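Local coordinates for uroporphyrinogen-III synthetase (Pseudomonas syringae pv. tomato, PDB 3RE1), which probably catalyses the cyclisation of the linear tetrapyrrole hydroxymethylbilane to uroporphyrinogen III in porphyrin biosynthesis, at residues S59-L64 with E87-P92; M94-S99 with H130-Q135. All coordinates share one frame; numbering follows the deposited sequence.

Contact 1 of 2, residues S59-L64 with E87-P92; sequences SIIFEL and EVWPQP
With its CG turned opposite the carbonyl carbon (chi1 -68°) and the ring plane set by chi2 at 64°, W89 carries its indole back against 59-64, bringing NE1 to I61 O. The bond from W89 NE1 to I61 O is 3.0 Å long and nearly straight (165°). I61 O lies almost in the indole plane, at the ring edge, whereas the donor stands well above the carbonyl plane and so does not follow a lone pair. The same oxygen takes a weak backbone bond from L64 N, so two N-H groups converge on the carbonyl at the end of the helix.

Each segment contains the C-terminal end of a helix and the turn after it: helix 54-62 gives way at E63, helix 75-88 at W89, and strand 69-72 of an alpha/beta domain runs between them in the chain. One residue before the indole, V88 points toward the first helix and divides its methyls. V88 CG1 meets the edge of the F62 ring at CD1, 3.6 Å away, while V88 CG2 reaches I61 CG2 at 3.9 Å. On the six-membered ring, just past the N-H, W89 CZ2 comes obliquely to within 4.0 Å of L64 CB. I61 and L64 are buried, and their side chains also touch L170 and L145 respectively on neighbouring strands of the mixed sheet. E87 OE2 adds a salt bridge to R58 NH1.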
loop_
_atom_site.group_PDB
_atom_site.type_symbol
_atom_site.label_atom_id
_atom_site.label_comp_id
_atom_site.label_asym_id
_atom_site.label_seq_id
_atom_site.Cartn_x
_atom_site.Cartn_y
_atom_site.Cartn_z
ATOM N N SER A 59 -21.373 -0.960 15.427
ATOM C CA SER A 59 -22.091 -2.181 15.776
ATOM C C SER A 59 -21.463 -3.363 15.084
ATOM O O SER A 59 -21.486 -4.480 15.611
ATOM C CB SER A 59 -23.553 -2.078 15.363
ATOM O OG SER A 59 -24.194 -1.054 16.091
ATOM N N ILE A 60 -20.919 -3.129 13.892
ATOM C CA ILE A 60 -20.269 -4.208 13.191
ATOM C C ILE A 60 -19.078 -4.675 14.030
ATOM O O ILE A 60 -18.807 -5.869 14.136
ATOM C CB ILE A 60 -19.857 -3.824 11.752
ATOM C CG1 ILE A 60 -18.863 -4.846 11.217
ATOM C CG2 ILE A 60 -19.223 -2.466 11.708
ATOM C CD1 ILE A 60 -18.700 -4.858 9.695
ATOM N N ILE A 61 -18.396 -3.727 14.661
ATOM C CA ILE A 61 -17.291 -4.051 15.556
ATOM C C ILE A 61 -17.728 -4.941 16.716
ATOM O O ILE A 61 -17.086 -5.915 17.000
ATOM C CB ILE A 61 -16.646 -2.780 16.123
ATOM C CG1 ILE A 61 -15.727 -2.136 15.070
ATOM C CG2 ILE A 61 -15.865 -3.103 17.409
ATOM C CD1 ILE A 61 -16.171 -2.132 13.597
ATOM N N PHE A 62 -18.834 -4.609 17.374
ATOM C CA PHE A 62 -19.367 -5.440 18.459
ATOM C C PHE A 62 -19.802 -6.849 18.000
ATOM O O PHE A 62 -19.663 -7.832 18.749
ATOM C CB PHE A 62 -20.546 -4.735 19.134
ATOM C CG PHE A 62 -21.060 -5.446 20.357
ATOM C CD1 PHE A 62 -20.527 -5.156 21.615
ATOM C CD2 PHE A 62 -22.071 -6.419 20.260
ATOM C CE1 PHE A 62 -20.985 -5.797 22.767
ATOM C CE2 PHE A 62 -22.532 -7.079 21.402
ATOM C CZ PHE A 62 -21.986 -6.746 22.680
ATOM N N GLU A 63 -20.318 -6.955 16.776
ATOM C CA GLU A 63 -20.721 -8.265 16.261
ATOM C C GLU A 63 -19.711 -9.000 15.380
ATOM O O GLU A 63 -20.099 -9.836 14.586
ATOM C CB GLU A 63 -22.077 -8.173 15.556
ATOM C CG GLU A 63 -23.251 -8.091 16.550
ATOM C CD GLU A 63 -24.598 -8.172 15.869
ATOM O OE1 GLU A 63 -25.089 -9.311 15.612
ATOM O OE2 GLU A 63 -25.158 -7.085 15.577
ATOM N N LEU A 64 -18.421 -8.700 15.548
ATOM C CA LEU A 64 -17.337 -9.338 14.779
ATOM C C LEU A 64 -17.468 -10.835 14.703
ATOM O O LEU A 64 -17.034 -11.429 13.753
ATOM C CB LEU A 64 -15.961 -9.016 15.363
ATOM C CG LEU A 64 -15.400 -7.665 14.983
ATOM C CD1 LEU A 64 -14.053 -7.501 15.642
ATOM C CD2 LEU A 64 -15.279 -7.526 13.507
ATOM N N GLU A 87 -11.695 -0.463 22.192
ATOM C CA GLU A 87 -12.698 0.416 22.729
ATOM C C GLU A 87 -13.980 -0.301 23.109
ATOM O O GLU A 87 -14.585 0.026 24.126
ATOM C CB GLU A 87 -13.001 1.492 21.714
ATOM C CG GLU A 87 -14.052 2.489 22.129
ATOM C CD GLU A 87 -13.978 3.748 21.281
ATOM O OE1 GLU A 87 -13.064 4.583 21.534
ATOM O OE2 GLU A 87 -14.812 3.895 20.348
ATOM N N VAL A 88 -14.395 -1.266 22.292
ATOM C CA VAL A 88 -15.662 -1.992 22.509
ATOM C C VAL A 88 -15.492 -3.361 23.189
ATOM O O VAL A 88 -16.305 -3.744 24.003
ATOM C CB VAL A 88 -16.430 -2.193 21.156
ATOM C CG1 VAL A 88 -17.783 -2.884 21.394
ATOM C CG2 VAL A 88 -16.639 -0.861 20.448
ATOM N N TRP A 89 -14.443 -4.089 22.835
ATOM C CA TRP A 89 -14.143 -5.384 23.429
ATOM C C TRP A 89 -13.285 -5.290 24.687
ATOM O O TRP A 89 -12.110 -4.912 24.612
ATOM C CB TRP A 89 -13.407 -6.263 22.414
ATOM C CG TRP A 89 -14.268 -6.651 21.284
ATOM C CD1 TRP A 89 -14.830 -5.828 20.357
ATOM C CD2 TRP A 89 -14.727 -7.965 20.985
ATOM N NE1 TRP A 89 -15.602 -6.547 19.510
ATOM C CE2 TRP A 89 -15.562 -7.862 19.870
ATOM C CE3 TRP A 89 -14.512 -9.213 21.556
ATOM C CZ2 TRP A 89 -16.190 -8.964 19.316
ATOM C CZ3 TRP A 89 -15.118 -10.300 21.000
ATOM C CH2 TRP A 89 -15.954 -10.174 19.901
ATOM N N PRO A 90 -13.845 -5.662 25.852
ATOM C CA PRO A 90 -13.033 -5.655 27.080
ATOM C C PRO A 90 -11.834 -6.608 26.947
ATOM O O PRO A 90 -10.903 -6.554 27.733
ATOM C CB PRO A 90 -14.021 -6.110 28.150
ATOM C CG PRO A 90 -15.383 -5.720 27.587
ATOM C CD PRO A 90 -15.250 -6.030 26.133
ATOM N N GLN A 91 -11.863 -7.453 25.921
ATOM C CA GLN A 91 -10.796 -8.387 25.616
ATOM C C GLN A 91 -10.787 -8.634 24.116
ATOM O O GLN A 91 -11.796 -8.407 23.423
ATOM C CB GLN A 91 -11.042 -9.714 26.322
ATOM C CG GLN A 91 -10.221 -9.917 27.565
ATOM C CD GLN A 91 -10.582 -11.202 28.327
ATOM O OE1 GLN A 91 -9.776 -11.714 29.110
ATOM N NE2 GLN A 91 -11.795 -11.713 28.113
ATOM N N PRO A 92 -9.646 -9.099 23.592
ATOM C CA PRO A 92 -9.574 -9.356 22.153
ATOM C C PRO A 92 -10.467 -10.517 21.726
ATOM O O PRO A 92 -10.626 -11.462 22.476
ATOM C CB PRO A 92 -8.085 -9.645 21.931
ATOM C CG PRO A 92 -7.584 -10.059 23.272
ATOM C CD PRO A 92 -8.315 -9.186 24.219
#

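Contact 2 of 2, residues M94-S99 with H130-Q135; sequences MQPWFS and HPRLKQ
This is a largely apolar strand-to-helix packing with an aromatic at its centre: F98, on strand 97-99 of the mixed sheet, meets the first turn of helix 131-137. The buried F98 ring is contacted on a face and along its edge. L133 CD1 sits over the face, 3.7 Å from the ring centroid and 24° off the normal, the geometry of a CH-pi contact; it is displaced toward the rim, 3.4 Å from F98 CE1. L133 has its CG anti to the backbone N (chi1 -178°), and from there chi2 carries CD1 over the ring. At the edge, R132 CG approaches F98 CE2 to 3.6 Å. H130, the N-cap residue, adds an offset edge-to-face pair in which the edge of F98 is directed at the imidazole face, with centroids 5.8 Å apart and planes at 78°.

The bent R132 chain carries its guanidinium to P96, where NH1 lies 3.8 Å from P96 CG. Its charged end is held by a salt bridge from NH2 to D114 OD2, next to strand 115-116. S116 of that edge strand touches F98, H130 and R132. Backbone bonds of W97 with D114 and S116 line one border of strand 97-99, and those of F98 with V70 and V72 tie the other to 69-72. The arrangement is that of an alpha/beta domain, where a helix covers one side of a largely parallel sheet.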
loop_
_atom_site.group_PDB
_atom_site.type_symbol
_atom_site.label_atom_id
_atom_site.label_comp_id
_atom_site.label_asym_id
_atom_site.label_seq_id
_atom_site.Cartn_x
_atom_site.Cartn_y
_atom_site.Cartn_z
ATOM N N MET A 94 -11.927 -13.925 20.136
ATOM C CA MET A 94 -11.392 -15.264 19.925
ATOM C C MET A 94 -11.809 -15.780 18.557
ATOM O O MET A 94 -12.553 -16.749 18.444
ATOM C CB MET A 94 -11.937 -16.219 20.966
ATOM C CG MET A 94 -11.358 -15.995 22.327
ATOM S SD MET A 94 -9.780 -16.850 22.625
ATOM C CE MET A 94 -8.709 -15.456 23.237
ATOM N N GLN A 95 -11.340 -15.118 17.509
ATOM C CA GLN A 95 -11.660 -15.551 16.158
ATOM C C GLN A 95 -10.424 -15.435 15.256
ATOM O O GLN A 95 -9.526 -14.634 15.531
ATOM C CB GLN A 95 -12.839 -14.739 15.603
ATOM C CG GLN A 95 -12.478 -13.543 14.786
ATOM C CD GLN A 95 -13.667 -12.622 14.513
ATOM O OE1 GLN A 95 -14.739 -13.056 14.048
ATOM N NE2 GLN A 95 -13.470 -11.335 14.798
ATOM N N PRO A 96 -10.371 -16.242 14.173
ATOM C CA PRO A 96 -9.244 -16.220 13.229
ATOM C C PRO A 96 -9.130 -14.894 12.521
ATOM O O PRO A 96 -10.122 -14.354 12.025
ATOM C CB PRO A 96 -9.576 -17.345 12.255
ATOM C CG PRO A 96 -10.448 -18.273 13.046
ATOM C CD PRO A 96 -11.301 -17.344 13.861
ATOM N N TRP A 97 -7.915 -14.352 12.524
ATOM C CA TRP A 97 -7.592 -13.086 11.881
ATOM C C TRP A 97 -6.401 -13.374 10.978
ATOM O O TRP A 97 -5.526 -14.177 11.331
ATOM C CB TRP A 97 -7.217 -12.029 12.929
ATOM C CG TRP A 97 -8.396 -11.354 13.577
ATOM C CD1 TRP A 97 -9.455 -11.957 14.198
ATOM C CD2 TRP A 97 -8.634 -9.943 13.663
ATOM N NE1 TRP A 97 -10.347 -11.007 14.636
ATOM C CE2 TRP A 97 -9.854 -9.767 14.333
ATOM C CE3 TRP A 97 -7.934 -8.818 13.233
ATOM C CZ2 TRP A 97 -10.399 -8.493 14.573
ATOM C CZ3 TRP A 97 -8.483 -7.548 13.477
ATOM C CH2 TRP A 97 -9.698 -7.404 14.130
ATOM N N PHE A 98 -6.358 -12.720 9.818
ATOM C CA PHE A 98 -5.279 -12.945 8.881
ATOM C C PHE A 98 -4.767 -11.659 8.292
ATOM O O PHE A 98 -5.462 -10.629 8.336
ATOM C CB PHE A 98 -5.772 -13.886 7.776
ATOM C CG PHE A 98 -6.402 -15.149 8.301
ATOM C CD1 PHE A 98 -7.720 -15.168 8.675
ATOM C CD2 PHE A 98 -5.656 -16.314 8.467
ATOM C CE1 PHE A 98 -8.309 -16.334 9.176
ATOM C CE2 PHE A 98 -6.260 -17.491 8.959
ATOM C CZ PHE A 98 -7.578 -17.484 9.310
ATOM N N SER A 99 -3.562 -11.733 7.713
ATOM C CA SER A 99 -2.931 -10.608 6.983
ATOM C C SER A 99 -2.118 -11.151 5.826
ATOM O O SER A 99 -1.785 -12.339 5.798
ATOM C CB SER A 99 -1.989 -9.831 7.906
ATOM O OG SER A 99 -1.069 -10.709 8.551
ATOM N N HIS A 130 -4.072 -20.475 2.599
ATOM C CA HIS A 130 -3.643 -20.669 3.969
ATOM C C HIS A 130 -4.637 -21.581 4.686
ATOM O O HIS A 130 -5.784 -21.206 4.878
ATOM C CB HIS A 130 -3.580 -19.315 4.652
ATOM C CG HIS A 130 -2.841 -19.310 5.953
ATOM N ND1 HIS A 130 -2.677 -18.163 6.703
ATOM C CD2 HIS A 130 -2.202 -20.290 6.628
ATOM C CE1 HIS A 130 -1.967 -18.439 7.781
ATOM N NE2 HIS A 130 -1.666 -19.725 7.761
ATOM N N PRO A 131 -4.203 -22.789 5.093
ATOM C CA PRO A 131 -5.057 -23.825 5.714
ATOM C C PRO A 131 -5.914 -23.252 6.832
ATOM O O PRO A 131 -7.131 -23.463 6.910
ATOM C CB PRO A 131 -4.039 -24.818 6.264
ATOM C CG PRO A 131 -2.917 -24.724 5.276
ATOM C CD PRO A 131 -2.805 -23.245 5.001
ATOM N N ARG A 132 -5.249 -22.518 7.700
ATOM C CA ARG A 132 -5.887 -21.878 8.813
ATOM C C ARG A 132 -7.133 -21.158 8.293
ATOM O O ARG A 132 -8.217 -21.276 8.865
ATOM C CB ARG A 132 -4.891 -20.891 9.406
ATOM C CG ARG A 132 -5.232 -20.383 10.764
ATOM C CD ARG A 132 -4.850 -21.332 11.869
ATOM N NE ARG A 132 -5.115 -20.657 13.130
ATOM C CZ ARG A 132 -6.333 -20.272 13.508
ATOM N NH1 ARG A 132 -7.387 -20.514 12.726
ATOM N NH2 ARG A 132 -6.508 -19.653 14.664
ATOM N N LEU A 133 -6.971 -20.426 7.191
ATOM C CA LEU A 133 -8.054 -19.664 6.598
ATOM C C LEU A 133 -9.101 -20.567 5.963
ATOM O O LEU A 133 -10.296 -20.340 6.114
ATOM C CB LEU A 133 -7.508 -18.695 5.548
ATOM C CG LEU A 133 -8.593 -17.818 4.900
ATOM C CD1 LEU A 133 -9.290 -16.987 5.982
ATOM C CD2 LEU A 133 -8.008 -16.937 3.798
ATOM N N LYS A 134 -8.660 -21.595 5.249
ATOM C CA LYS A 134 -9.605 -22.523 4.645
ATOM C C LYS A 134 -10.563 -23.120 5.666
ATOM O O LYS A 134 -11.735 -23.234 5.383
ATOM C CB LYS A 134 -8.878 -23.631 3.884
ATOM C CG LYS A 134 -8.027 -23.124 2.725
ATOM C CD LYS A 134 -7.926 -24.154 1.575
ATOM C CE LYS A 134 -9.319 -24.444 0.995
ATOM N NZ LYS A 134 -9.296 -25.096 -0.332
ATOM N N GLN A 135 -10.065 -23.489 6.850
ATOM C CA GLN A 135 -10.900 -24.092 7.899
ATOM C C GLN A 135 -12.002 -23.164 8.401
ATOM O O GLN A 135 -13.140 -23.584 8.603
ATOM C CB GLN A 135 -10.050 -24.511 9.089
ATOM C CG GLN A 135 -9.094 -25.640 8.780
ATOM C CD GLN A 135 -8.058 -25.834 9.878
ATOM O OE1 GLN A 135 -7.089 -26.585 9.708
ATOM N NE2 GLN A 135 -8.256 -25.153 11.011
#

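Contact 1 closes before contact 2 opens, so the two follow in series along the chain, their centres about 18 Å apart and both on the same side of the molecule's centre. Helix 75-88, which ends in contact 1, leads through a short loop into strand 97-99 of contact 2, and the loop between carries Q95. The contacts meet where L64 CD1 packs 3.9 Å from W97 CZ2. Strand 69-72, which follows helix 54-62, lies beside strand 97-99 in the mixed sheet. Helix 54-62 and helix 131-137 both pack on strands of this sheet, helix 75-88 connects two of its adjacent strands, 69-72 and 97-99, and the two contacts join successive parts of a single alpha/beta domain.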